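Local coordinates for protein serine repeat antigen 5 (Plasmodium falciparum, PDB 6X42) that adopts the papain-family cysteine protease fold as a pseudo-zymogen and probably lacks the ordinary proteolytic activity of its relatives, at residues D51-F56 / A217-N222; S116-N121 / D134-L139; V189-K194 / N269-V274. One frame throughout, in Å; residues are numbered along the deposited sequence.

In the fold
Contact 1 joins the helical and beta-rich halves of the papain fold across the active-site cleft; contacts 2 and 3 each lie within one half. Contact 1 bridges helix 53-68 and strand 219-230 at the place of papain's active site. Contact 3 continues from it through the sheet: the centres lie about 10 Å apart, and Val-221 N is 2.8 Å from Ala-191 O. Contact 2 sits on the surface of the helical side, about 21 Å from contact 1 between centres, yet is joined to it by Thr-52 OG1 and Tyr-120 OH at 2.9 Å. Contacts 2 and 3 do not touch, their nearest atoms being about 14 Å apart. A bound calcium ion lies about 4 Å from the side chain of His-272.

Contact 1: residues D51-F56 / A217-N222; sequences DTSWIF and ADHAVN. With EDO (1,2-ethanediol), chain F.
Ser-53 and His-219 confront each other across the cleft, the serine hydroxyl meeting the imidazole obliquely at its ND1 corner, with OG and ND1 3.2 Å apart. What fixes the hydroxyl from the strand side is the backbone: Ala-220 N donates to Ser-53 OG over 2.9 Å in a nearly straight bond of 163°. A first torsion of 180° in His-219, CG opposite the backbone N, swings the imidazole toward Ser-53, whose CB packs 3.3 Å from CE1 of the ring. One residue farther along each segment, the methyl of Ala-220 rests 4.0 Å from Trp-54 CA, closing helix and strand to each other. This is the papain-fold active-site cleft: Ser-53 heads the long central helix at the position of papain's nucleophilic cysteine, and His-219 matches the family histidine, its NE2 hydrogen-bonded to Asn-244 OD1 and its ring meeting that of Trp-246. Gln-47, which by its spacing from Ser-53 probably corresponds to papain's oxyanion-hole glutamine, touches Ser-53. Asp-51 reaches segment 217-222 mainly through solvent. Water 1 lies in the plane of the His-219 ring at its edge, 3.0 Å from ND1, and donates to Asp-51 OD1; water 2 donates to both Asp-51 OD2 and Asp-218 O. The same carbonyl accepts from O1 of an ethanediol, probably taken up from the crystallisation liquor.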
loop_
_atom_site.group_PDB
_atom_site.type_symbol
_atom_site.label_atom_id
_atom_site.label_comp_id
_atom_site.label_asym_id
_atom_site.label_seq_id
_atom_site.Cartn_x
_atom_site.Cartn_y
_atom_site.Cartn_z
ATOM N N ASP A 51 -4.828 -14.830 -1.171
ATOM C CA ASP A 51 -4.390 -13.880 -0.134
ATOM C C ASP A 51 -3.100 -13.188 -0.559
ATOM O O ASP A 51 -2.027 -13.387 0.008
ATOM C CB ASP A 51 -4.214 -14.594 1.191
ATOM C CG ASP A 51 -3.896 -13.651 2.336
ATOM O OD1 ASP A 51 -4.016 -12.420 2.169
ATOM O OD2 ASP A 51 -3.553 -14.159 3.428
ATOM N N THR A 52 -3.246 -12.344 -1.588
ATOM C CA THR A 52 -2.100 -11.717 -2.233
ATOM C C THR A 52 -2.069 -10.203 -2.039
ATOM O O THR A 52 -1.298 -9.514 -2.717
ATOM C CB THR A 52 -2.056 -12.083 -3.720
ATOM O OG1 THR A 52 -3.356 -11.849 -4.246
ATOM C CG2 THR A 52 -1.624 -13.542 -3.937
ATOM N N SER A 53 -2.842 -9.670 -1.089
ATOM C CA SER A 53 -2.823 -8.224 -0.872
ATOM C C SER A 53 -1.433 -7.710 -0.521
ATOM O O SER A 53 -1.108 -6.558 -0.836
ATOM C CB SER A 53 -3.815 -7.803 0.210
ATOM O OG SER A 53 -3.400 -8.219 1.511
ATOM N N TRP A 54 -0.613 -8.523 0.151
ATOM C CA TRP A 54 0.738 -8.077 0.483
ATOM C C TRP A 54 1.488 -7.659 -0.779
ATOM O O TRP A 54 2.287 -6.715 -0.753
ATOM C CB TRP A 54 1.486 -9.167 1.249
ATOM C CG TRP A 54 1.726 -10.456 0.502
ATOM C CD1 TRP A 54 0.813 -11.438 0.259
ATOM C CD2 TRP A 54 2.949 -10.887 -0.077
ATOM N NE1 TRP A 54 1.407 -12.464 -0.437
ATOM C CE2 TRP A 54 2.716 -12.148 -0.655
ATOM C CE3 TRP A 54 4.232 -10.339 -0.156
ATOM C CZ2 TRP A 54 3.716 -12.876 -1.293
ATOM C CZ3 TRP A 54 5.216 -11.052 -0.808
ATOM C CH2 TRP A 54 4.949 -12.309 -1.366
ATOM N N ILE A 55 1.240 -8.353 -1.891
ATOM C CA ILE A 55 1.879 -8.033 -3.165
ATOM C C ILE A 55 1.270 -6.774 -3.775
ATOM O O ILE A 55 1.983 -5.874 -4.223
ATOM C CB ILE A 55 1.772 -9.214 -4.145
ATOM C CG1 ILE A 55 2.292 -10.506 -3.542
ATOM C CG2 ILE A 55 2.544 -8.870 -5.427
ATOM C CD1 ILE A 55 2.106 -11.734 -4.466
ATOM N N PHE A 56 -0.059 -6.702 -3.838
ATOM C CA PHE A 56 -0.710 -5.544 -4.444
ATOM C C PHE A 56 -0.368 -4.253 -3.715
ATOM O O PHE A 56 -0.053 -3.239 -4.345
ATOM C CB PHE A 56 -2.232 -5.774 -4.539
ATOM C CG PHE A 56 -2.603 -6.757 -5.633
ATOM C CD1 PHE A 56 -2.713 -8.117 -5.366
ATOM C CD2 PHE A 56 -2.760 -6.336 -6.931
ATOM C CE1 PHE A 56 -2.980 -9.024 -6.377
ATOM C CE2 PHE A 56 -3.042 -7.238 -7.944
ATOM C CZ PHE A 56 -3.142 -8.592 -7.660
ATOM N N ALA A 217 -3.698 -7.732 12.506
ATOM C CA ALA A 217 -4.082 -7.412 11.135
ATOM C C ALA A 217 -3.747 -8.593 10.245
ATOM O O ALA A 217 -2.989 -9.482 10.636
ATOM C CB ALA A 217 -3.378 -6.143 10.643
ATOM N N ASP A 218 -4.304 -8.582 9.013
ATOM C CA ASP A 218 -4.095 -9.692 8.091
ATOM C C ASP A 218 -4.237 -9.311 6.630
ATOM O O ASP A 218 -4.153 -10.207 5.789
ATOM C CB ASP A 218 -5.037 -10.870 8.427
ATOM C CG ASP A 218 -6.509 -10.514 8.258
ATOM O OD1 ASP A 218 -6.804 -9.413 7.731
ATOM O OD2 ASP A 218 -7.365 -11.340 8.645
ATOM N N HIS A 219 -4.362 -8.027 6.286
ATOM C CA HIS A 219 -4.666 -7.625 4.922
ATOM C C HIS A 219 -4.004 -6.282 4.687
ATOM O O HIS A 219 -4.169 -5.353 5.481
ATOM C CB HIS A 219 -6.199 -7.554 4.757
ATOM C CG HIS A 219 -6.637 -7.139 3.396
ATOM N ND1 HIS A 219 -6.495 -7.938 2.284
ATOM C CD2 HIS A 219 -7.245 -6.008 2.979
ATOM C CE1 HIS A 219 -6.951 -7.283 1.233
ATOM N NE2 HIS A 219 -7.405 -6.106 1.625
ATOM N N ALA A 220 -3.249 -6.198 3.604
ATOM C CA ALA A 220 -2.519 -4.994 3.256
ATOM C C ALA A 220 -3.303 -4.145 2.261
ATOM O O ALA A 220 -3.862 -4.663 1.300
ATOM C CB ALA A 220 -1.161 -5.330 2.658
ATOM N N VAL A 221 -3.359 -2.840 2.538
ATOM C CA VAL A 221 -4.003 -1.822 1.727
ATOM C C VAL A 221 -3.016 -0.662 1.593
ATOM O O VAL A 221 -1.873 -0.768 2.020
ATOM C CB VAL A 221 -5.345 -1.377 2.336
ATOM C CG1 VAL A 221 -6.345 -2.529 2.330
ATOM C CG2 VAL A 221 -5.144 -0.837 3.752
ATOM N N ASN A 222 -3.431 0.442 0.962
ATOM C CA ASN A 222 -2.572 1.622 0.894
ATOM C C ASN A 222 -3.345 2.832 1.381
ATOM O O ASN A 222 -4.489 3.049 0.975
ATOM C CB ASN A 222 -2.076 1.885 -0.526
ATOM C CG ASN A 222 -1.241 0.746 -1.067
ATOM O OD1 ASN A 222 -1.755 -0.142 -1.752
ATOM N ND2 ASN A 222 0.051 0.740 -0.726
HETATM C C1 EDO F . -7.386 -11.800 4.253
HETATM O O1 EDO F . -6.026 -11.934 4.675
HETATM C C2 EDO F . -8.124 -13.092 4.552
HETATM O O2 EDO F . -7.420 -14.154 3.904
HETATM O O HOH W 1 -5.427 -10.466 1.089
HETATM O O HOH W 2 -2.560 -12.375 5.217
#

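Contact 2: residues S116-N121 / D134-L139; sequences SNYPYN and DHWMNL
Asn-117 lies flat against the indole of Trp-136, its amide plane within 6° of the ring plane while the two side chains run past each other in opposite directions. CB sits squarely over the five-membered ring, 3.4 Å from its centroid and almost exactly on its normal, a CH-pi contact. With CG of Asn-117 beside its backbone N (chi1 -60°), the amide continues from there over the CG-CD1 side of the indole and places OD1 beside the backbone of Met-137. Met-137 N donates to Asn-117 OD1 over 3.1 Å, the donor tilted 32° out of the carbonyl plane. The other end of the amide is held by water 3, which accepts from Asn-117 ND2 and donates to His-135 O; the two ends together should fix the rotation of the group. Both segments belong to the loops that follow helix 99-109 on the helical side of the papain fold, and residues 118-120 form the Tyr-Pro-Tyr sequence familiar in that family. The chain between them carries Cys-129, whose disulfide to Cys-84 holds this loop region to the body of the domain. Farther along the indole, Asn-117 O approaches CZ2 of Trp-136 at 3.3 Å and Tyr-118 CB touches its CH2 at 4.0 Å. The Tyr-118 ring itself turns away to pack on helix 78-83, with OH hydrogen-bonded to Glu-127 OE2 and Asn-83 ND2. At the outer end His-135 presents a ring face to Trp-136, whose CD1 is 3.6 Å above that plane.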
loop_
_atom_site.group_PDB
_atom_site.type_symbol
_atom_site.label_atom_id
_atom_site.label_comp_id
_atom_site.label_asym_id
_atom_site.label_seq_id
_atom_site.Cartn_x
_atom_site.Cartn_y
_atom_site.Cartn_z
ATOM N N SER A 116 1.709 -6.140 -18.059
ATOM C CA SER A 116 1.433 -6.524 -19.439
ATOM C C SER A 116 2.212 -7.768 -19.847
ATOM O O SER A 116 1.726 -8.576 -20.650
ATOM C CB SER A 116 1.765 -5.352 -20.362
ATOM O OG SER A 116 0.884 -4.269 -20.114
ATOM N N ASN A 117 3.414 -7.952 -19.304
ATOM C CA ASN A 117 4.253 -9.081 -19.674
ATOM C C ASN A 117 3.822 -10.384 -19.018
ATOM O O ASN A 117 4.062 -11.460 -19.566
ATOM C CB ASN A 117 5.696 -8.796 -19.247
ATOM C CG ASN A 117 6.282 -7.561 -19.901
ATOM O OD1 ASN A 117 7.040 -6.828 -19.265
ATOM N ND2 ASN A 117 5.962 -7.333 -21.176
ATOM N N TYR A 118 3.205 -10.314 -17.843
ATOM C CA TYR A 118 2.838 -11.515 -17.084
ATOM C C TYR A 118 1.627 -11.140 -16.240
ATOM O O TYR A 118 1.735 -10.833 -15.041
ATOM C CB TYR A 118 4.022 -12.030 -16.259
ATOM C CG TYR A 118 3.830 -13.368 -15.577
ATOM C CD1 TYR A 118 3.434 -14.501 -16.289
ATOM C CD2 TYR A 118 4.077 -13.511 -14.226
ATOM C CE1 TYR A 118 3.257 -15.722 -15.660
ATOM C CE2 TYR A 118 3.927 -14.725 -13.597
ATOM C CZ TYR A 118 3.509 -15.827 -14.309
ATOM O OH TYR A 118 3.344 -17.013 -13.636
ATOM N N PRO A 119 0.449 -11.101 -16.857
ATOM C CA PRO A 119 -0.704 -10.470 -16.204
ATOM C C PRO A 119 -1.382 -11.374 -15.182
ATOM O O PRO A 119 -1.310 -12.601 -15.238
ATOM C CB PRO A 119 -1.644 -10.174 -17.369
ATOM C CG PRO A 119 -1.227 -11.097 -18.441
ATOM C CD PRO A 119 0.213 -11.318 -18.293
ATOM N N TYR A 120 -2.105 -10.744 -14.268
ATOM C CA TYR A 120 -2.624 -11.450 -13.104
ATOM C C TYR A 120 -3.912 -12.207 -13.398
ATOM O O TYR A 120 -4.860 -11.671 -13.973
ATOM C CB TYR A 120 -2.862 -10.467 -11.964
ATOM C CG TYR A 120 -3.221 -11.091 -10.637
ATOM C CD1 TYR A 120 -2.230 -11.575 -9.781
ATOM C CD2 TYR A 120 -4.546 -11.190 -10.233
ATOM C CE1 TYR A 120 -2.545 -12.114 -8.540
ATOM C CE2 TYR A 120 -4.880 -11.748 -9.016
ATOM C CZ TYR A 120 -3.882 -12.200 -8.156
ATOM O OH TYR A 120 -4.175 -12.732 -6.918
ATOM N N ASN A 121 -3.958 -13.445 -12.938
ATOM C CA ASN A 121 -5.198 -14.189 -12.783
ATOM C C ASN A 121 -4.957 -14.981 -11.519
ATOM O O ASN A 121 -3.939 -15.677 -11.420
ATOM C CB ASN A 121 -5.482 -15.108 -13.993
ATOM C CG ASN A 121 -6.842 -15.806 -13.928
ATOM O OD1 ASN A 121 -7.343 -16.111 -12.845
ATOM N ND2 ASN A 121 -7.430 -16.085 -15.101
ATOM N N ASP A 134 12.904 -11.646 -23.661
ATOM C CA ASP A 134 13.818 -10.586 -24.067
ATOM C C ASP A 134 13.124 -9.230 -24.151
ATOM O O ASP A 134 13.754 -8.202 -23.892
ATOM C CB ASP A 134 14.456 -10.940 -25.415
ATOM C CG ASP A 134 15.494 -12.046 -25.301
ATOM O OD1 ASP A 134 15.941 -12.552 -26.352
ATOM O OD2 ASP A 134 15.865 -12.414 -24.165
ATOM N N HIS A 135 11.834 -9.200 -24.497
ATOM C CA HIS A 135 11.118 -7.944 -24.693
ATOM C C HIS A 135 10.481 -7.408 -23.419
ATOM O O HIS A 135 9.873 -6.332 -23.450
ATOM C CB HIS A 135 10.046 -8.096 -25.781
ATOM C CG HIS A 135 8.823 -8.840 -25.334
ATOM N ND1 HIS A 135 8.745 -10.217 -25.345
ATOM C CD2 HIS A 135 7.624 -8.400 -24.883
ATOM C CE1 HIS A 135 7.554 -10.593 -24.911
ATOM N NE2 HIS A 135 6.855 -9.509 -24.622
ATOM N N TRP A 136 10.608 -8.114 -22.303
ATOM C CA TRP A 136 9.952 -7.675 -21.079
ATOM C C TRP A 136 10.611 -6.409 -20.524
ATOM O O TRP A 136 11.825 -6.228 -20.627
ATOM C CB TRP A 136 10.015 -8.804 -20.046
ATOM C CG TRP A 136 9.000 -9.919 -20.240
ATOM C CD1 TRP A 136 8.247 -10.178 -21.347
ATOM C CD2 TRP A 136 8.638 -10.909 -19.270
ATOM N NE1 TRP A 136 7.436 -11.270 -21.126
ATOM C CE2 TRP A 136 7.664 -11.745 -19.860
ATOM C CE3 TRP A 136 9.037 -11.167 -17.957
ATOM C CZ2 TRP A 136 7.074 -12.809 -19.172
ATOM C CZ3 TRP A 136 8.464 -12.233 -17.283
ATOM C CH2 TRP A 136 7.490 -13.037 -17.889
ATOM N N MET A 137 9.792 -5.526 -19.942
ATOM C CA MET A 137 10.284 -4.351 -19.229
ATOM C C MET A 137 10.737 -4.718 -17.820
ATOM O O MET A 137 10.096 -5.524 -17.149
ATOM C CB MET A 137 9.161 -3.336 -19.007
ATOM C CG MET A 137 8.349 -2.910 -20.192
ATOM S SD MET A 137 7.092 -1.703 -19.660
ATOM C CE MET A 137 8.085 -0.411 -18.888
ATOM N N ASN A 138 11.797 -4.076 -17.347
ATOM C CA ASN A 138 12.210 -4.176 -15.944
ATOM C C ASN A 138 11.874 -2.859 -15.252
ATOM O O ASN A 138 12.580 -1.860 -15.418
ATOM C CB ASN A 138 13.701 -4.476 -15.805
ATOM C CG ASN A 138 14.093 -4.819 -14.377
ATOM O OD1 ASN A 138 13.261 -4.790 -13.461
ATOM N ND2 ASN A 138 15.366 -5.147 -14.179
ATOM N N LEU A 139 10.819 -2.866 -14.449
ATOM C CA LEU A 139 10.406 -1.659 -13.743
ATOM C C LEU A 139 11.263 -1.395 -12.518
ATOM O O LEU A 139 11.018 -0.423 -11.796
ATOM C CB LEU A 139 8.927 -1.763 -13.366
ATOM C CG LEU A 139 8.003 -1.882 -14.583
ATOM C CD1 LEU A 139 6.585 -2.196 -14.137
ATOM C CD2 LEU A 139 8.035 -0.604 -15.419
HETATM O O HOH W 3 7.579 -5.369 -22.802
#

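Contact 3: residues V189-K194 / N269-V274; sequences VIAYIK and NFIHSV
Val-274 packs against Val-189 and Ala-191 where the two strands come closest: Ala-191 and Val-274 are a non-hydrogen-bonded antiparallel pair with CA atoms only 4.2 Å apart, and Val-274 CA lies 3.1 Å from Ile-190 O in a CA-H...O contact. The apolar face is tight at this end, CG1 of Val-274 meeting CG2 of Val-189 at 3.9 Å, and helix 172-186 covers both valines through Ile-179. It is tight again where CG2 of Ile-193 reaches CE2 of Phe-270 at 3.7 Å. Between the backbones, Tyr-192 N donates to Ser-273 O over 2.9 Å and His-272 N to Tyr-192 O. Toward residues 269-271 direct bonds give way to water 4, which bridges Lys-194 N and Phe-270 O.

On the opposite face Tyr-192 CB lies 3.5 Å from Ser-273 OG, which is tied to ND1 of the partly exposed His-272 at 2.9 Å, in the plane of the ring. In the loop leading into the strand, Asn-269 OD1 takes Ile-271 N in an Asx turn. Strand 189-193 thus lies between two antiparallel neighbours, 273-280 and 219-230, in the sheet of the beta-rich domain of the papain fold.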
loop_
_atom_site.group_PDB
_atom_site.type_symbol
_atom_site.label_atom_id
_atom_site.label_comp_id
_atom_site.label_asym_id
_atom_site.label_seq_id
_atom_site.Cartn_x
_atom_site.Cartn_y
_atom_site.Cartn_z
ATOM N N VAL A 189 1.503 5.092 1.536
ATOM C CA VAL A 189 2.165 4.117 2.391
ATOM C C VAL A 189 1.421 2.795 2.249
ATOM O O VAL A 189 0.278 2.745 1.790
ATOM C CB VAL A 189 2.233 4.538 3.875
ATOM C CG1 VAL A 189 2.967 5.849 4.036
ATOM C CG2 VAL A 189 0.832 4.590 4.502
ATOM N N ILE A 190 2.084 1.711 2.649
ATOM C CA ILE A 190 1.432 0.430 2.866
ATOM C C ILE A 190 0.808 0.479 4.251
ATOM O O ILE A 190 1.444 0.967 5.193
ATOM C CB ILE A 190 2.465 -0.705 2.765
ATOM C CG1 ILE A 190 3.206 -0.687 1.427
ATOM C CG2 ILE A 190 1.774 -2.047 3.027
ATOM C CD1 ILE A 190 4.513 -1.489 1.469
ATOM N N ALA A 191 -0.425 0.001 4.388
ATOM C CA ALA A 191 -1.065 -0.064 5.698
ATOM C C ALA A 191 -1.640 -1.448 5.916
ATOM O O ALA A 191 -2.134 -2.075 4.968
ATOM C CB ALA A 191 -2.180 0.984 5.856
ATOM N N TYR A 192 -1.630 -1.919 7.151
ATOM C CA TYR A 192 -2.205 -3.231 7.510
ATOM C C TYR A 192 -3.494 -3.015 8.276
ATOM O O TYR A 192 -3.510 -2.172 9.117
ATOM C CB TYR A 192 -1.241 -4.120 8.297
ATOM C CG TYR A 192 -0.621 -5.153 7.397
ATOM C CD1 TYR A 192 0.614 -4.941 6.816
ATOM C CD2 TYR A 192 -1.320 -6.290 7.035
ATOM C CE1 TYR A 192 1.164 -5.862 5.944
ATOM C CE2 TYR A 192 -0.787 -7.220 6.160
ATOM C CZ TYR A 192 0.464 -7.008 5.618
ATOM O OH TYR A 192 1.003 -7.915 4.755
ATOM N N ILE A 193 -4.530 -3.744 7.911
ATOM C CA ILE A 193 -5.820 -3.780 8.578
ATOM C C ILE A 193 -6.227 -5.238 8.764
ATOM O O ILE A 193 -5.635 -6.156 8.203
ATOM C CB ILE A 193 -6.908 -3.011 7.789
ATOM C CG1 ILE A 193 -7.195 -3.660 6.424
ATOM C CG2 ILE A 193 -6.480 -1.560 7.597
ATOM C CD1 ILE A 193 -8.438 -3.079 5.741
ATOM N N LYS A 194 -7.270 -5.453 9.559
ATOM C CA LYS A 194 -7.913 -6.760 9.631
ATOM C C LYS A 194 -9.054 -6.759 8.618
ATOM O O LYS A 194 -9.951 -5.910 8.687
ATOM C CB LYS A 194 -8.395 -7.087 11.047
ATOM C CG LYS A 194 -8.518 -8.600 11.282
ATOM C CD LYS A 194 -8.766 -8.951 12.738
ATOM C CE LYS A 194 -8.553 -10.427 12.999
ATOM N NZ LYS A 194 -8.859 -10.747 14.420
ATOM N N ASN A 269 -6.661 1.143 16.993
ATOM C CA ASN A 269 -6.985 1.926 15.813
ATOM C C ASN A 269 -7.270 1.004 14.632
ATOM O O ASN A 269 -6.695 -0.077 14.510
ATOM C CB ASN A 269 -5.832 2.856 15.448
ATOM C CG ASN A 269 -6.250 3.971 14.506
ATOM O OD1 ASN A 269 -6.173 3.842 13.266
ATOM N ND2 ASN A 269 -6.703 5.062 15.071
ATOM N N PHE A 270 -8.150 1.465 13.731
ATOM C CA PHE A 270 -8.432 0.726 12.502
ATOM C C PHE A 270 -7.168 0.446 11.676
ATOM O O PHE A 270 -7.032 -0.636 11.077
ATOM C CB PHE A 270 -9.475 1.501 11.670
ATOM C CG PHE A 270 -9.721 0.901 10.326
ATOM C CD1 PHE A 270 -10.561 -0.179 10.179
ATOM C CD2 PHE A 270 -9.101 1.411 9.209
ATOM C CE1 PHE A 270 -10.762 -0.741 8.921
ATOM C CE2 PHE A 270 -9.295 0.856 7.963
ATOM C CZ PHE A 270 -10.128 -0.224 7.810
ATOM N N ILE A 271 -6.226 1.381 11.644
ATOM C CA ILE A 271 -4.946 1.163 10.984
ATOM C C ILE A 271 -4.026 0.503 12.005
ATOM O O ILE A 271 -3.623 1.118 12.984
ATOM C CB ILE A 271 -4.336 2.477 10.473
ATOM C CG1 ILE A 271 -5.275 3.188 9.482
ATOM C CG2 ILE A 271 -2.969 2.208 9.892
ATOM C CD1 ILE A 271 -5.602 2.416 8.225
ATOM N N HIS A 272 -3.669 -0.755 11.775
ATOM C CA HIS A 272 -2.781 -1.466 12.684
ATOM C C HIS A 272 -1.356 -0.941 12.600
ATOM O O HIS A 272 -0.681 -0.746 13.625
ATOM C CB HIS A 272 -2.831 -2.961 12.350
ATOM C CG HIS A 272 -1.912 -3.779 13.189
ATOM N ND1 HIS A 272 -0.581 -3.958 12.871
ATOM C CD2 HIS A 272 -2.117 -4.415 14.366
ATOM C CE1 HIS A 272 -0.008 -4.671 13.827
ATOM N NE2 HIS A 272 -0.922 -4.971 14.737
ATOM N N SER A 273 -0.869 -0.745 11.387
ATOM C CA SER A 273 0.521 -0.427 11.150
ATOM C C SER A 273 0.655 0.093 9.734
ATOM O O SER A 273 -0.209 -0.132 8.879
ATOM C CB SER A 273 1.407 -1.651 11.392
ATOM O OG SER A 273 0.932 -2.796 10.721
ATOM N N VAL A 274 1.768 0.781 9.499
ATOM C CA VAL A 274 2.142 1.223 8.167
ATOM C C VAL A 274 3.583 0.830 7.888
ATOM O O VAL A 274 4.407 0.738 8.804
ATOM C CB VAL A 274 1.929 2.738 7.972
ATOM C CG1 VAL A 274 0.451 3.132 8.090
ATOM C CG2 VAL A 274 2.739 3.563 8.927
HETATM O O HOH W 4 -8.102 -3.169 11.161
#